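Local coordinates for protein multicopper oxidase type 1 (Nitrosomonas europaea, PDB 3G5W) that probably oxidises substrates as a two-domain, laccase-like multicopper oxidase, holding copper ions in type 1 blue and bridged copper-oxygen sites, at residues G41-V46 and K91-P96. Residues are numbered along the deposited sequence; the frame is centred on the assembly and turned at random.
Sequences GDDVTV and KFKAEP
Val44 and Phe92 form the hydrogen-bonded pair of an antiparallel strand contact that joins the start of strand 43-50 to the end of strand 87-93. Two backbone bonds close this pair, Val44 N to Phe92 O at 2.8 Å and Phe92 N to Val44 O at 3.0 Å. Beyond the last paired residues the backbones stay bonded: Ala94 N gives its hydrogen to Asp42 O, and Gly41 N reaches Ala94 O at 2.8 Å in an almost straight bond. Gly41 turns with a positive phi of 92°; a beta carbon there would collide with the carbonyl oxygen of the residue before, which glycine avoids. In the same loop, buried Asp42 turns OD1 to a salt bridge with Arg3 and a hydrogen bond from Met39 N, and OD2 to Glu1 N.

On the buried face, branched Val44 fills the space beside the flat Phe92 ring: CB lies over one face, offset toward the rim near CE1, 4.2 Å from the centroid, a CH-pi contact. CG1, anti to the backbone N (chi1 -179°), makes a separate apolar contact with CZ at 3.8 Å, while CG2 meets Ala94, whose side chain is just a methyl. The two segments belong to the cupredoxin-like beta sandwich of the first multicopper oxidase domain; strand 2-15 flanks 43-50, bringing Phe5 against Val44, and the Phe92 ring also meets Trp60, which lines a copper-oxygen site.

Over the other face run exposed Lys91 and Lys93, whose flexible chains suit the solvent side, beside buried Thr45 and partly exposed Asp43. Lys93, bent at its last two torsions, brings NZ to Asp43 OD1 in a 2.9 Å salt bridge on the syn side, and makes a weak bond to Gly41 O; a water links NZ to OD2, which is also paired with Lys2. Lys91 runs extended beside Thr45 until a final bend (chi4 -82°) delivers NZ to Thr45 OG1 at 3.1 Å.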
loop_
_atom_site.group_PDB
_atom_site.type_symbol
_atom_site.label_atom_id
_atom_site.label_comp_id
_atom_site.label_asym_id
_atom_site.label_seq_id
_atom_site.Cartn_x
_atom_site.Cartn_y
_atom_site.Cartn_z
ATOM N N GLY A 41 -5.064 -8.519 30.440
ATOM C CA GLY A 41 -5.552 -9.549 31.353
ATOM C C GLY A 41 -6.884 -9.243 32.020
ATOM O O GLY A 41 -7.449 -10.115 32.685
ATOM N N ASP A 42 -7.388 -8.017 31.860
ATOM C CA ASP A 42 -8.705 -7.660 32.411
ATOM C C ASP A 42 -9.779 -8.504 31.752
ATOM O O ASP A 42 -9.676 -8.832 30.566
ATOM C CB ASP A 42 -9.046 -6.184 32.190
ATOM C CG ASP A 42 -8.349 -5.257 33.164
ATOM O OD1 ASP A 42 -8.512 -4.026 33.010
ATOM O OD2 ASP A 42 -7.640 -5.743 34.068
ATOM N N ASP A 43 -10.799 -8.854 32.529
ATOM C CA ASP A 43 -11.946 -9.587 32.017
ATOM C C ASP A 43 -13.039 -8.594 31.684
ATOM O O ASP A 43 -13.651 -7.979 32.576
ATOM C CB ASP A 43 -12.422 -10.634 33.028
ATOM C CG ASP A 43 -11.404 -11.744 33.238
ATOM O OD1 ASP A 43 -10.671 -12.098 32.281
ATOM O OD2 ASP A 43 -11.333 -12.272 34.370
ATOM N N VAL A 44 -13.257 -8.424 30.385
ATOM C CA VAL A 44 -14.140 -7.391 29.862
ATOM C C VAL A 44 -15.497 -7.984 29.513
ATOM O O VAL A 44 -15.577 -9.055 28.916
ATOM C CB VAL A 44 -13.513 -6.692 28.630
ATOM C CG1 VAL A 44 -14.422 -5.599 28.086
ATOM C CG2 VAL A 44 -12.144 -6.102 28.992
ATOM N N THR A 45 -16.553 -7.285 29.925
ATOM C CA THR A 45 -17.925 -7.599 29.533
ATOM C C THR A 45 -18.543 -6.360 28.885
ATOM O O THR A 45 -18.528 -5.268 29.467
ATOM C CB THR A 45 -18.779 -8.029 30.757
ATOM O OG1 THR A 45 -18.227 -9.215 31.336
ATOM C CG2 THR A 45 -20.220 -8.302 30.353
ATOM N N VAL A 46 -19.080 -6.517 27.679
ATOM C CA VAL A 46 -19.727 -5.394 27.002
ATOM C C VAL A 46 -21.148 -5.761 26.591
ATOM O O VAL A 46 -21.348 -6.685 25.800
ATOM C CB VAL A 46 -18.935 -4.897 25.763
ATOM C CG1 VAL A 46 -19.557 -3.610 25.221
ATOM C CG2 VAL A 46 -17.464 -4.666 26.108
ATOM N N LYS A 91 -18.037 -11.153 26.047
ATOM C CA LYS A 91 -17.164 -11.453 27.180
ATOM C C LYS A 91 -15.817 -11.959 26.690
ATOM O O LYS A 91 -15.735 -12.997 26.033
ATOM C CB LYS A 91 -17.804 -12.488 28.114
ATOM C CG LYS A 91 -18.842 -11.902 29.053
ATOM C CD LYS A 91 -19.428 -12.966 29.969
ATOM C CE LYS A 91 -20.441 -12.357 30.930
ATOM N NZ LYS A 91 -19.785 -11.735 32.125
ATOM N N PHE A 92 -14.761 -11.217 27.003
ATOM C CA PHE A 92 -13.428 -11.595 26.556
ATOM C C PHE A 92 -12.358 -11.096 27.524
ATOM O O PHE A 92 -12.582 -10.137 28.273
ATOM C CB PHE A 92 -13.170 -11.103 25.114
ATOM C CG PHE A 92 -13.354 -9.617 24.925
ATOM C CD1 PHE A 92 -12.282 -8.746 25.081
ATOM C CD2 PHE A 92 -14.597 -9.094 24.580
ATOM C CE1 PHE A 92 -12.438 -7.370 24.908
ATOM C CE2 PHE A 92 -14.772 -7.718 24.408
ATOM C CZ PHE A 92 -13.691 -6.854 24.573
ATOM N N LYS A 93 -11.217 -11.776 27.537
ATOM C CA LYS A 93 -10.036 -11.290 28.252
ATOM C C LYS A 93 -9.322 -10.290 27.350
ATOM O O LYS A 93 -9.207 -10.513 26.143
ATOM C CB LYS A 93 -9.105 -12.449 28.616
ATOM C CG LYS A 93 -7.947 -12.068 29.551
ATOM C CD LYS A 93 -7.105 -13.272 29.981
ATOM C CE LYS A 93 -7.777 -14.116 31.077
ATOM N NZ LYS A 93 -8.102 -13.345 32.329
ATOM N N ALA A 94 -8.854 -9.183 27.926
ATOM C CA ALA A 94 -8.152 -8.164 27.148
ATOM C C ALA A 94 -6.725 -8.621 26.884
ATOM O O ALA A 94 -5.854 -8.519 27.750
ATOM C CB ALA A 94 -8.174 -6.822 27.863
ATOM N N GLU A 95 -6.509 -9.163 25.688
ATOM C CA GLU A 95 -5.204 -9.675 25.278
ATOM C C GLU A 95 -5.153 -9.890 23.765
ATOM O O GLU A 95 -6.147 -10.303 23.161
ATOM C CB GLU A 95 -4.847 -10.969 26.031
ATOM C CG GLU A 95 -5.903 -12.065 25.942
ATOM C CD GLU A 95 -5.482 -13.369 26.602
ATOM O OE1 GLU A 95 -4.474 -13.382 27.345
ATOM O OE2 GLU A 95 -6.169 -14.389 26.383
ATOM N N PRO A 96 -3.991 -9.607 23.141
ATOM C CA PRO A 96 -2.770 -9.078 23.759
ATOM C C PRO A 96 -2.857 -7.581 24.047
ATOM O O PRO A 96 -3.898 -6.967 23.813
ATOM C CB PRO A 96 -1.702 -9.357 22.700
ATOM C CG PRO A 96 -2.433 -9.271 21.416
ATOM C CD PRO A 96 -3.814 -9.836 21.693
HETATM O O HOH W 1 -9.396 -14.568 34.420
#